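Local coordinates for alginate lyase, family PL7 (PDB 3ZPY), which is the catalytic domain of AlyA1, a marine bacterial lyase that cleaves alginate, probably by the beta-elimination usual for family PL7, at residues 2-7 with 44-49; 19-22 with 28-31; 79-84 with 88-93; 142-147 with 174-179; 192-197 with 202-207. All coordinates share one frame; numbering follows the deposited sequence. Where two conformers were deposited one is given.

Interactions 1 and 2 form one cluster, with centres 15 Å apart and a probable hydrogen bond of 2.8 Å from Tyr45 OH to Ser19 OG between them. A sodium ion held by Thr35, Ala37 and Ile40 lies near both, about 9 Å from the side chain of Tyr45 and about 8 Å from that of Tyr31. Interactions 4 and 5 form a second cluster across the two sheets: Val142 CG1 lies 3.7 Å from Leu195 CD2. Interaction 3 shares its sheet with interactions 2 and 4, and its nearest atoms are about 5 Å from interaction 5. Interactions 1 and 5, with centres 32 Å apart, lie on opposite sides of the chain's centre.

Interaction 1: 2-7 with 44-49; sequences NSPASV and TYSDDN
With chi1 at -176°, Ser46 sets OG trans to its own N and near Pro4 CG, while CB points toward the Pro4 ring from the backbone. The ring meets the 44-49 loop with its CG and CD atoms: CD is 3.8 Å from Ser46 CB, and CG is 3.8 Å from Ser46 OG. The same CD also rests on the backbone, 3.3 Å from Tyr45 O. Ser3 CB approaches Thr44 CA at 4.3 Å, a looser contact. The polar link between the segments is a water. It accepts from Ala5 N at 2.9 Å and donates to Tyr45 O at 2.8 Å, tying the first turn of helix 4-8 to the loop.

Ser3 is the N-cap of that helix. Its chi1 of 72° places OG where it accepts from Ser6 N at 3.0 Å, and OG also bonds to Asn43 O. Ser6 OG reaches Asn43 OD1, so Asn43 backs the cap from the residue just before Thr44. On the other segment an Asx turn, in which Asp47 OD1 accepts from Asn49 N, shapes the chain beyond Ser46. Pro4 is wedged further by Phe51 and Thr53 of strand 51-53.

A proline ring supplies the apolar surface, while the helix N-terminus, whose first amides have no partner within the helix, is satisfied by a serine cap for Ser6 N and by a bridging water for Ala5 N. Between 2-7 and 44-49 the joining is by packing and one water; the direct bonds of the helix start to this loop come from Asn43.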
# COMPACT_ATOMS: atom_id res chain seq x y z
N ASN A 2 17.76 -15.95 -2.35
CA ASN A 2 16.74 -15.67 -3.27
C ASN A 2 15.49 -15.11 -2.59
O ASN A 2 14.43 -15.09 -3.16
CB ASN A 2 16.27 -17.04 -3.84
CG ASN A 2 17.35 -17.69 -4.63
OD1 ASN A 2 17.96 -17.07 -5.47
ND2 ASN A 2 17.57 -18.99 -4.35
N SER A 3 15.63 -14.70 -1.35
CA SER A 3 14.44 -14.35 -0.59
C SER A 3 13.84 -13.02 -1.09
O SER A 3 14.51 -12.13 -1.56
CB SER A 3 14.78 -14.18 0.90
OG SER A 3 15.50 -13.00 1.15
N PRO A 4 12.54 -12.84 -0.80
CA PRO A 4 11.91 -11.55 -1.16
C PRO A 4 12.67 -10.36 -0.50
O PRO A 4 12.88 -9.30 -1.13
CB PRO A 4 10.45 -11.74 -0.70
CG PRO A 4 10.22 -13.22 -0.77
CD PRO A 4 11.54 -13.84 -0.38
N ALA A 5 13.01 -10.48 0.79
CA ALA A 5 13.67 -9.37 1.46
C ALA A 5 15.02 -9.03 0.81
O ALA A 5 15.36 -7.86 0.62
CB ALA A 5 13.84 -9.69 2.95
N SER A 6 15.74 -10.06 0.39
CA SER A 6 17.05 -9.86 -0.31
C SER A 6 16.84 -9.20 -1.71
O SER A 6 17.52 -8.24 -2.05
CB SER A 6 17.74 -11.24 -0.46
OG SER A 6 18.28 -11.64 0.77
N VAL A 7 15.86 -9.69 -2.49
CA VAL A 7 15.60 -9.14 -3.81
C VAL A 7 15.20 -7.66 -3.70
O VAL A 7 15.65 -6.82 -4.51
CB VAL A 7 14.55 -9.99 -4.57
CG1 VAL A 7 14.04 -9.23 -5.77
CG2 VAL A 7 15.12 -11.39 -4.88
N THR A 44 14.31 -14.68 5.47
CA THR A 44 13.85 -15.87 4.72
C THR A 44 12.36 -15.94 4.45
O THR A 44 11.92 -16.84 3.73
CB THR A 44 14.33 -17.16 5.36
OG1 THR A 44 13.75 -17.28 6.67
CG2 THR A 44 15.80 -17.20 5.58
N TYR A 45 11.59 -15.00 4.98
CA TYR A 45 10.14 -15.11 4.79
C TYR A 45 9.70 -15.11 3.32
O TYR A 45 10.01 -14.17 2.57
CB TYR A 45 9.41 -13.98 5.53
CG TYR A 45 7.92 -14.02 5.34
CD1 TYR A 45 7.19 -15.19 5.55
CD2 TYR A 45 7.25 -12.92 4.82
CE1 TYR A 45 5.81 -15.23 5.36
CE2 TYR A 45 5.88 -12.96 4.58
CZ TYR A 45 5.17 -14.11 4.80
OH TYR A 45 3.79 -14.13 4.59
N SER A 46 8.88 -16.11 2.95
CA SER A 46 8.28 -16.19 1.63
C SER A 46 7.08 -17.12 1.78
O SER A 46 7.21 -18.20 2.36
CB SER A 46 9.31 -16.74 0.61
OG SER A 46 8.77 -16.75 -0.69
N ASP A 47 5.99 -16.73 1.09
CA ASP A 47 4.84 -17.58 1.06
C ASP A 47 4.19 -17.30 -0.29
O ASP A 47 3.75 -16.18 -0.54
CB ASP A 47 3.88 -17.24 2.21
CG ASP A 47 2.64 -18.09 2.24
OD1 ASP A 47 2.24 -18.74 1.23
OD2 ASP A 47 1.99 -18.13 3.30
N ASP A 48 4.11 -18.30 -1.15
CA ASP A 48 3.54 -18.05 -2.47
C ASP A 48 2.12 -17.65 -2.48
O ASP A 48 1.66 -17.13 -3.50
CB ASP A 48 3.64 -19.37 -3.29
CG ASP A 48 5.05 -19.68 -3.74
OD1 ASP A 48 5.99 -18.85 -3.42
OD2 ASP A 48 5.25 -20.79 -4.37
N ASN A 49 1.42 -17.76 -1.34
CA ASN A 49 0.05 -17.30 -1.35
C ASN A 49 -0.03 -15.75 -1.18
O ASN A 49 -1.04 -15.14 -1.50
CB ASN A 49 -0.74 -17.90 -0.21
CG ASN A 49 -1.14 -19.37 -0.45
OD1 ASN A 49 -0.98 -20.20 0.45
ND2 ASN A 49 -1.45 -19.70 -1.68
O HOH W 1 12.14 -12.38 2.79

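Interaction 2: 19-22 with 28-31; sequences SFIG and ATYY
The Phe20 ring has Tyr30 CD1 over one face, 3.5 Å above the plane and displaced toward the rim, while Ala28 C and Thr29 N lie in its plane at the edge. The two rings are tilted against each other, their planes 49° apart and their centroids separated by 5.2 Å, a geometry that is neither a stack nor a T. Phe20 CE2 also touches Tyr30 CB at 3.6 Å. The Tyr31 ring is met at its edge instead, where CE1 receives Ile21 CG1 at 3.7 Å. Ile21 can offer this atom because its chi1 of 71° sets CG1 between N and the carbonyl carbon, alongside Thr29 and at the edge of the Tyr31 ring.

The backbones are paired as antiparallel strands. Ser19 and Tyr31 form one hydrogen-bonded pair, with Tyr31 N to Ser19 O at 2.8 Å, and Ile21 and Thr29 form the next, with Ile21 N to Thr29 O at 2.9 Å. Between them Phe20 and Tyr30 are a non-hydrogen-bonded pair. A water joins Ile21 O to Thr29 OG1, the latter at 2.8 Å. Beyond the pair, Phe20 reaches Leu66 and Tyr30 leans on Arg76.

In this register Phe20 and Tyr30 occupy one face of the ladder, and Ser19, Ile21, Thr29 and Tyr31 the other. The two strands form a beta hairpin at an edge of the larger sheet of the PL7 jelly roll.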
# COMPACT_ATOMS: atom_id res chain seq x y z
N SER A 19 1.53 -9.29 6.95
CA SER A 19 1.13 -10.42 6.14
C SER A 19 0.25 -11.33 6.89
O SER A 19 -0.21 -11.00 8.04
CB SER A 19 2.38 -11.11 5.54
OG SER A 19 2.03 -11.98 4.49
N PHE A 20 -0.09 -12.45 6.27
CA PHE A 20 -1.00 -13.42 6.87
C PHE A 20 -0.30 -14.77 6.98
O PHE A 20 0.66 -15.03 6.23
CB PHE A 20 -2.23 -13.64 5.94
CG PHE A 20 -3.28 -12.57 6.08
CD1 PHE A 20 -3.14 -11.37 5.40
CD2 PHE A 20 -4.42 -12.78 6.91
CE1 PHE A 20 -4.05 -10.33 5.59
CE2 PHE A 20 -5.33 -11.73 7.07
CZ PHE A 20 -5.18 -10.55 6.37
N ILE A 21 -0.80 -15.61 7.87
CA ILE A 21 -0.45 -17.00 7.85
C ILE A 21 -1.68 -17.85 7.57
O ILE A 21 -2.81 -17.39 7.79
CB ILE A 21 0.29 -17.45 9.14
CG1 ILE A 21 -0.63 -17.51 10.36
CG2 ILE A 21 1.57 -16.66 9.35
CD1 ILE A 21 0.02 -18.28 11.51
N GLY A 22 -1.46 -19.08 7.11
CA GLY A 22 -2.54 -20.02 6.83
C GLY A 22 -2.93 -19.92 5.38
O GLY A 22 -2.53 -18.97 4.68
N ALA A 28 -7.69 -17.23 7.71
CA ALA A 28 -6.27 -16.84 7.76
C ALA A 28 -6.04 -15.77 8.83
O ALA A 28 -6.93 -14.99 9.19
CB ALA A 28 -5.80 -16.38 6.37
N THR A 29 -4.83 -15.75 9.36
CA THR A 29 -4.53 -14.95 10.55
C THR A 29 -3.60 -13.82 10.13
O THR A 29 -2.51 -14.04 9.60
CB THR A 29 -3.87 -15.82 11.64
OG1 THR A 29 -4.73 -16.92 11.97
CG2 THR A 29 -3.67 -15.00 12.94
N TYR A 30 -4.02 -12.58 10.38
CA TYR A 30 -3.20 -11.42 10.11
C TYR A 30 -2.14 -11.19 11.19
O TYR A 30 -2.41 -11.31 12.40
CB TYR A 30 -4.14 -10.19 10.04
CG TYR A 30 -3.42 -8.90 9.69
CD1 TYR A 30 -2.71 -8.78 8.50
CD2 TYR A 30 -3.43 -7.85 10.54
CE1 TYR A 30 -2.03 -7.63 8.17
CE2 TYR A 30 -2.79 -6.69 10.24
CZ TYR A 30 -2.09 -6.59 9.04
OH TYR A 30 -1.43 -5.42 8.77
N TYR A 31 -0.97 -10.77 10.74
CA TYR A 31 0.12 -10.29 11.60
C TYR A 31 0.59 -8.96 11.14
O TYR A 31 1.13 -8.82 10.03
CB TYR A 31 1.34 -11.24 11.58
CG TYR A 31 1.10 -12.48 12.38
CD1 TYR A 31 0.36 -13.56 11.86
CD2 TYR A 31 1.60 -12.57 13.68
CE1 TYR A 31 0.12 -14.71 12.63
CE2 TYR A 31 1.39 -13.72 14.45
CZ TYR A 31 0.65 -14.78 13.92
OH TYR A 31 0.40 -15.90 14.68
O HOH W 2 -4.34 -18.99 10.20

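Interaction 3: 79-84 with 88-93; sequences LREMDN and ASWTGD
Glu81 OE1 is gripped by two donors, Trp90 NE1 across the contact and Phe217 N from the neighbouring strand. The Trp90 bond is 2.8 Å long and nearly straight, at 177°; it lies in the indole plane and uses the syn lone pair of OE1. Ring and carboxylate planes are turned 50° apart. Glu81 reaches this place by an extended chain, with chi1 at -169°, while OE2 takes a further hydrogen bond from His247 NE2.

A second node is Arg80 NH1. It donates to Glu81 O at 2.8 Å and to Ala88 O at 3.1 Å, the latter bond lying within the guanidinium plane and on a lone pair of the carbonyl. A water spans Arg80 NH2 and Ala88 O. Ala88 N returns a weak bond to Glu81 O at 3.4 Å. Ala88 CB packs on Glu81, 3.3 Å from its O and 3.5 Å from its CD. Another water connects Asp83 OD2 with Ser89 N.

Strand 76-83 of the jelly roll, which carries the Arg-X-Glu-Leu-Arg sequence familiar from PL7 lyases and ending at Arg80, is thus clamped to the loop that precedes strand 96-107. NH1 bonded to two carbonyls and NH2 to a water limit the rotation of the guanidinium, with Tyr216 in cation-pi contact. The buried carboxylate of Glu81 has three N-H partners, which would tend to favour its ionised form.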
# COMPACT_ATOMS: atom_id res chain seq x y z
N LEU A 79 4.26 -3.36 3.28
CA LEU A 79 5.36 -2.92 4.14
C LEU A 79 5.02 -1.62 4.83
O LEU A 79 4.36 -0.73 4.21
CB LEU A 79 6.60 -2.70 3.26
CG LEU A 79 6.96 -3.85 2.31
CD1 LEU A 79 8.23 -3.47 1.55
CD2 LEU A 79 7.18 -5.11 3.10
N ARG A 80 5.51 -1.52 6.08
CA ARG A 80 5.37 -0.33 6.90
C ARG A 80 6.73 0.28 7.16
O ARG A 80 7.57 -0.38 7.73
CB ARG A 80 4.61 -0.74 8.18
CG ARG A 80 4.18 0.44 9.09
CD ARG A 80 5.23 0.86 10.09
NE ARG A 80 4.57 1.67 11.12
CZ ARG A 80 4.89 2.93 11.48
NH1 ARG A 80 5.88 3.61 10.91
NH2 ARG A 80 4.20 3.54 12.41
N GLU A 81 6.93 1.53 6.77
CA GLU A 81 8.24 2.19 6.92
C GLU A 81 8.71 2.19 8.35
O GLU A 81 7.94 2.60 9.28
CB GLU A 81 8.14 3.62 6.43
CG GLU A 81 9.51 4.29 6.30
CD GLU A 81 9.43 5.79 6.18
OE1 GLU A 81 8.27 6.34 6.13
OE2 GLU A 81 10.51 6.46 6.25
N MET A 82 9.96 1.76 8.55
CA MET A 82 10.66 1.84 9.84
C MET A 82 11.84 2.82 9.78
O MET A 82 12.26 3.18 8.67
CB MET A 82 11.05 0.48 10.37
CG MET A 82 9.87 -0.51 10.49
SD MET A 82 8.68 -0.10 11.74
CE MET A 82 9.60 -0.57 13.22
N ASP A 83 12.38 3.17 10.91
CA ASP A 83 13.42 4.20 11.02
C ASP A 83 14.47 3.60 11.98
O ASP A 83 14.50 3.87 13.17
CB ASP A 83 12.80 5.47 11.57
CG ASP A 83 13.84 6.55 11.87
OD1 ASP A 83 14.94 6.45 11.27
OD2 ASP A 83 13.50 7.46 12.64
N ASN A 84 15.35 2.82 11.41
CA ASN A 84 16.43 2.17 12.21
C ASN A 84 15.90 1.56 13.45
O ASN A 84 16.39 1.77 14.58
CB ASN A 84 17.61 3.12 12.43
CG ASN A 84 18.34 3.34 11.16
OD1 ASN A 84 18.79 2.37 10.58
ND2 ASN A 84 18.40 4.58 10.66
N ALA A 88 8.82 4.61 11.87
CA ALA A 88 8.99 5.91 11.15
C ALA A 88 7.89 6.89 11.54
O ALA A 88 6.74 6.47 11.63
CB ALA A 88 8.97 5.71 9.68
N SER A 89 8.26 8.15 11.71
CA SER A 89 7.34 9.18 12.05
C SER A 89 7.98 10.51 11.69
O SER A 89 8.97 10.92 12.29
CB SER A 89 7.08 9.13 13.57
OG SER A 89 6.21 10.18 14.02
N TRP A 90 7.46 11.14 10.65
CA TRP A 90 8.09 12.36 10.14
C TRP A 90 7.07 13.35 9.67
O TRP A 90 5.85 13.05 9.60
CB TRP A 90 9.08 12.00 9.00
CG TRP A 90 8.53 11.02 7.97
CD1 TRP A 90 8.81 9.66 7.87
CD2 TRP A 90 7.61 11.32 6.88
NE1 TRP A 90 8.14 9.10 6.81
CE2 TRP A 90 7.37 10.08 6.18
CE3 TRP A 90 7.03 12.48 6.43
CZ2 TRP A 90 6.50 10.00 5.08
CZ3 TRP A 90 6.16 12.42 5.33
CH2 TRP A 90 5.89 11.20 4.65
N THR A 91 7.53 14.57 9.44
CA THR A 91 6.62 15.74 9.34
C THR A 91 6.55 16.27 7.87
O THR A 91 7.56 16.60 7.26
CB THR A 91 7.10 16.81 10.31
OG1 THR A 91 6.94 16.30 11.64
CG2 THR A 91 6.26 18.03 10.22
N GLY A 92 5.36 16.40 7.35
CA GLY A 92 5.14 16.73 5.95
C GLY A 92 5.50 18.15 5.54
O GLY A 92 5.61 18.37 4.30
N ASP A 93 5.66 19.08 6.48
CA ASP A 93 6.16 20.43 6.14
C ASP A 93 7.50 20.78 6.84
O ASP A 93 7.81 21.96 7.05
CB ASP A 93 5.02 21.47 6.38
CG ASP A 93 4.52 21.50 7.83
OD1 ASP A 93 5.04 20.72 8.65
OD2 ASP A 93 3.58 22.32 8.13
O HOH W 3 4.50 6.30 13.31
O HOH W 4 11.09 8.54 11.23

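Interaction 4: 142-147 with 174-179; sequences VQFIGE and SGYSLD
This is an apolar contact inside the beta jelly roll, between strands that do not pair: 138-146 and 171-177 flank strand 154-160 in the same sheet. The nearest CA atoms across it, those of Phe144 and Tyr176, are 8.1 Å apart, too far for a backbone ladder, and the joining is done by side chains.

Phe144 carries it. Its chi1 of -74° puts CG beside the backbone N and points the ring at the other strand, where the CE1-CZ end lodges against Tyr176. CE1 is 3.8 Å from Tyr176 CB and 3.9 Å from Tyr176 CD2. The two side chains run at about a right angle to each other. Their rings are inclined at 43°, with centroids 5.8 Å apart, which makes the aromatic pair oblique. On its CD2-CE2 side the phenyl meets the chain that leaves the strand: CE2 is 4.0 Å from Ser177 O, and Leu178 turns its CD2 toward the ring.

Neighbours define the setting. Phe121 of strand 117-125 forms an edge-to-face pair with Phe144, and Val155 touches it from the strand in between. Val105, from the opposing sheet, contacts both Phe144 and Leu178, which places the phenyl in the sandwich interior. Tyr176 also meets the ring of Tyr182, and Ser177 OG is bonded to Thr180 OG1. The looser apolar contact is Phe144 CD2 to Leu178 CD2, at 4.4 Å.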
# COMPACT_ATOMS: atom_id res chain seq x y z
N VAL A 142 -2.66 5.69 -3.06
CA VAL A 142 -2.46 5.66 -4.51
C VAL A 142 -3.03 4.33 -4.98
O VAL A 142 -2.58 3.29 -4.50
CB VAL A 142 -0.95 5.75 -4.76
CG1 VAL A 142 -0.70 5.66 -6.26
CG2 VAL A 142 -0.33 7.03 -4.18
N GLN A 143 -4.04 4.40 -5.87
CA GLN A 143 -4.83 3.21 -6.15
C GLN A 143 -5.06 3.10 -7.65
O GLN A 143 -4.99 4.05 -8.37
CB GLN A 143 -6.23 3.31 -5.51
CG GLN A 143 -6.10 3.54 -3.98
CD GLN A 143 -7.27 4.10 -3.35
OE1 GLN A 143 -7.69 3.65 -2.27
NE2 GLN A 143 -7.77 5.17 -3.97
N PHE A 144 -5.28 1.86 -8.10
CA PHE A 144 -5.94 1.62 -9.38
C PHE A 144 -7.37 1.07 -9.14
O PHE A 144 -7.53 0.20 -8.30
CB PHE A 144 -5.16 0.65 -10.27
CG PHE A 144 -3.92 1.20 -10.89
CD1 PHE A 144 -3.68 2.57 -11.13
CD2 PHE A 144 -3.00 0.27 -11.37
CE1 PHE A 144 -2.48 2.96 -11.72
CE2 PHE A 144 -1.83 0.65 -11.99
CZ PHE A 144 -1.58 2.03 -12.17
N ILE A 145 -8.30 1.60 -9.93
CA ILE A 145 -9.67 1.21 -9.86
C ILE A 145 -10.13 0.78 -11.27
O ILE A 145 -9.81 1.43 -12.28
CB ILE A 145 -10.56 2.35 -9.31
CG1 ILE A 145 -12.03 1.85 -9.18
CG2 ILE A 145 -10.46 3.64 -10.16
CD1 ILE A 145 -12.81 2.71 -8.25
N GLY A 146 -10.88 -0.31 -11.30
CA GLY A 146 -11.37 -0.89 -12.56
C GLY A 146 -12.48 -1.87 -12.36
O GLY A 146 -13.32 -1.67 -11.48
N GLU A 147 -12.56 -2.89 -13.19
CA GLU A 147 -13.66 -3.82 -13.10
C GLU A 147 -13.38 -4.92 -12.07
O GLU A 147 -12.20 -5.18 -11.72
CB GLU A 147 -13.82 -4.54 -14.44
CG GLU A 147 -14.16 -3.65 -15.60
CD GLU A 147 -13.65 -4.33 -16.84
OE1 GLU A 147 -14.34 -5.31 -17.26
OE2 GLU A 147 -12.57 -3.95 -17.37
N SER A 174 -7.64 9.09 -15.97
CA SER A 174 -7.57 8.04 -17.02
C SER A 174 -6.19 7.71 -17.59
O SER A 174 -5.25 8.51 -17.44
CB SER A 174 -8.54 8.41 -18.13
OG SER A 174 -9.81 8.67 -17.52
N GLY A 175 -6.12 6.57 -18.28
CA GLY A 175 -4.99 6.27 -19.15
C GLY A 175 -3.93 5.40 -18.48
O GLY A 175 -2.82 5.32 -18.96
N TYR A 176 -4.28 4.68 -17.44
CA TYR A 176 -3.41 3.75 -16.79
C TYR A 176 -3.74 2.29 -17.22
O TYR A 176 -4.83 2.01 -17.79
CB TYR A 176 -3.43 3.92 -15.25
CG TYR A 176 -2.86 5.28 -14.90
CD1 TYR A 176 -3.65 6.46 -14.98
CD2 TYR A 176 -1.49 5.40 -14.56
CE1 TYR A 176 -3.08 7.72 -14.79
CE2 TYR A 176 -0.96 6.62 -14.29
CZ TYR A 176 -1.77 7.76 -14.39
OH TYR A 176 -1.17 8.99 -14.17
N SER A 177 -2.86 1.38 -16.86
CA SER A 177 -3.18 -0.03 -17.24
C SER A 177 -2.55 -1.01 -16.31
O SER A 177 -1.53 -0.76 -15.68
CB SER A 177 -3.06 -0.43 -18.70
OG SER A 177 -1.76 -0.27 -19.04
N LEU A 178 -3.18 -2.20 -16.29
CA LEU A 178 -2.63 -3.36 -15.62
C LEU A 178 -1.42 -3.90 -16.43
O LEU A 178 -1.32 -3.70 -17.61
CB LEU A 178 -3.66 -4.46 -15.46
CG LEU A 178 -4.86 -4.02 -14.61
CD1 LEU A 178 -5.83 -5.18 -14.36
CD2 LEU A 178 -4.48 -3.42 -13.24
N ASP A 179 -0.56 -4.69 -15.75
CA ASP A 179 0.62 -5.31 -16.34
C ASP A 179 1.45 -4.31 -17.04
O ASP A 179 2.12 -4.64 -18.00
CB ASP A 179 0.13 -6.37 -17.34
CG ASP A 179 -0.73 -7.45 -16.68
OD1 ASP A 179 -0.45 -7.87 -15.55
OD2 ASP A 179 -1.81 -7.80 -17.27

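Interaction 5: 192-197 with 202-207; sequences YVELFM and VFRKKM
The Tyr192 ring is sandwiched between two basic side chains of the partner strand, by different means on each face. On one face the guanidinium of Arg204 lies flat, its plane only 9° from that of the ring and its CZ 3.7 Å from the centroid, a cation-pi stack. On the opposite face Lys206 CB stands over the ring centre, also 3.7 Å from the centroid, in a CH-pi contact. Arg204 is extended from CG to NE, with chi1 at 172°, and this carries the charged group across to the tyrosine two residues along the opposing strand from its own partner.

That partner is Glu194. Arg204 NH1 donates to Glu194 OE1 at 3.0 Å in a salt bridge, the nitrogen approaching from above the carboxylate plane, 39° out of it. One guanidinium thus stacks by its face and bonds by its edge. The other oxygen, OE2, is bound by Ser201 OG.

Beneath this face the backbones zip together antiparallel, with Val193 N to Lys205 O and Leu195 N to Phe203 O both at 2.9 Å. Leu195 O takes Val202 N at 2.9 Å and, weakly, Phe203 N at 3.4 Å: both residues face Leu195, a classic beta bulge. The opposite face is mainly apolar apart from Lys205. There Val193, Leu195 and Phe203 point into the domain, against Val142 and Ile159 among others, and Leu195 CD2 packs on Val202 CG2.

The result is a beta hairpin with one polar and one largely apolar face, its strand 200-206 outermost in a sheet of the PL7 jelly roll.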
# COMPACT_ATOMS: atom_id res chain seq x y z
N TYR A 192 2.75 19.79 0.92
CA TYR A 192 2.10 19.25 -0.26
C TYR A 192 2.35 17.74 -0.38
O TYR A 192 3.48 17.28 -0.18
CB TYR A 192 2.67 19.85 -1.55
CG TYR A 192 2.22 21.29 -1.79
CD1 TYR A 192 2.83 22.38 -1.09
CD2 TYR A 192 1.28 21.57 -2.79
CE1 TYR A 192 2.43 23.70 -1.36
CE2 TYR A 192 0.84 22.91 -2.98
CZ TYR A 192 1.45 23.92 -2.33
OH TYR A 192 1.11 25.29 -2.48
N VAL A 193 1.30 16.98 -0.75
CA VAL A 193 1.39 15.55 -1.11
C VAL A 193 1.36 15.49 -2.61
O VAL A 193 0.55 16.12 -3.28
CB VAL A 193 0.18 14.81 -0.54
CG1 VAL A 193 0.17 13.39 -1.03
CG2 VAL A 193 0.26 14.90 0.97
N GLU A 194 2.32 14.74 -3.18
CA GLU A 194 2.49 14.67 -4.65
C GLU A 194 2.92 13.34 -5.14
O GLU A 194 3.76 12.67 -4.50
CB GLU A 194 3.48 15.74 -5.10
CG GLU A 194 3.69 15.82 -6.62
CD GLU A 194 4.36 17.11 -7.00
OE1 GLU A 194 4.97 17.79 -6.10
OE2 GLU A 194 4.25 17.51 -8.17
N LEU A 195 2.25 12.93 -6.23
CA LEU A 195 2.69 11.72 -6.97
C LEU A 195 3.18 12.07 -8.31
O LEU A 195 2.49 12.72 -9.08
CB LEU A 195 1.49 10.74 -7.08
CG LEU A 195 1.76 9.40 -7.78
CD1 LEU A 195 2.69 8.47 -7.00
CD2 LEU A 195 0.43 8.71 -8.05
N PHE A 196 4.36 11.51 -8.64
CA PHE A 196 4.89 11.48 -10.00
C PHE A 196 4.78 10.03 -10.50
O PHE A 196 5.02 9.05 -9.77
CB PHE A 196 6.39 11.88 -10.05
CG PHE A 196 6.70 13.31 -9.60
CD1 PHE A 196 6.81 13.63 -8.22
CD2 PHE A 196 7.08 14.26 -10.51
CE1 PHE A 196 7.03 14.97 -7.83
CE2 PHE A 196 7.32 15.57 -10.16
CZ PHE A 196 7.33 15.90 -8.83
N MET A 197 4.48 9.88 -11.82
CA MET A 197 4.39 8.57 -12.45
C MET A 197 5.21 8.70 -13.72
O MET A 197 4.90 9.59 -14.54
CB MET A 197 2.94 8.22 -12.80
CG MET A 197 2.04 7.92 -11.60
SD MET A 197 2.62 6.52 -10.57
CE MET A 197 1.60 5.14 -11.14
N VAL A 202 1.49 13.84 -11.56
CA VAL A 202 0.08 13.54 -11.92
C VAL A 202 -0.97 13.98 -10.88
O VAL A 202 -2.15 14.07 -11.15
CB VAL A 202 -0.12 12.05 -12.29
CG1 VAL A 202 0.81 11.66 -13.43
CG2 VAL A 202 0.20 11.15 -11.11
N PHE A 203 -0.46 14.30 -9.70
CA PHE A 203 -1.35 14.75 -8.57
C PHE A 203 -0.48 15.55 -7.62
O PHE A 203 0.55 15.03 -7.18
CB PHE A 203 -1.92 13.54 -7.81
CG PHE A 203 -2.70 13.98 -6.62
CD1 PHE A 203 -3.96 14.46 -6.73
CD2 PHE A 203 -2.05 13.98 -5.39
CE1 PHE A 203 -4.64 14.96 -5.60
CE2 PHE A 203 -2.72 14.43 -4.26
CZ PHE A 203 -4.00 14.91 -4.36
N ARG A 204 -0.94 16.72 -7.22
CA ARG A 204 -0.21 17.48 -6.23
C ARG A 204 -1.24 18.34 -5.49
O ARG A 204 -1.98 19.10 -6.17
CB ARG A 204 0.84 18.38 -6.92
CG ARG A 204 1.50 19.35 -5.97
CD ARG A 204 2.62 20.14 -6.65
NE ARG A 204 2.93 21.38 -5.93
CZ ARG A 204 3.80 21.46 -4.91
NH1 ARG A 204 4.52 20.38 -4.57
NH2 ARG A 204 4.02 22.64 -4.34
N LYS A 205 -1.22 18.32 -4.13
CA LYS A 205 -2.25 19.05 -3.40
C LYS A 205 -1.73 19.32 -2.01
O LYS A 205 -1.14 18.45 -1.37
CB LYS A 205 -3.56 18.24 -3.35
CG LYS A 205 -4.73 19.07 -2.79
CD LYS A 205 -6.05 18.30 -3.07
CE LYS A 205 -7.30 19.05 -2.56
NZ LYS A 205 -7.40 20.32 -3.30
N LYS A 206 -2.02 20.53 -1.52
CA LYS A 206 -1.65 20.92 -0.16
C LYS A 206 -2.57 20.27 0.89
O LYS A 206 -3.80 20.27 0.71
CB LYS A 206 -1.32 22.40 -0.08
CG LYS A 206 -0.66 22.85 1.21
CD LYS A 206 -0.65 24.37 1.32
CE LYS A 206 0.41 24.85 2.30
NZ LYS A 206 1.74 24.24 2.02
N MET A 207 -1.98 19.84 2.00
CA MET A 207 -2.73 19.46 3.21
C MET A 207 -3.02 20.74 3.97
O MET A 207 -2.10 21.38 4.56
CB MET A 207 -1.91 18.53 4.08
CG MET A 207 -1.82 17.15 3.50
SD MET A 207 -3.33 16.22 3.80
CE MET A 207 -3.14 15.95 5.61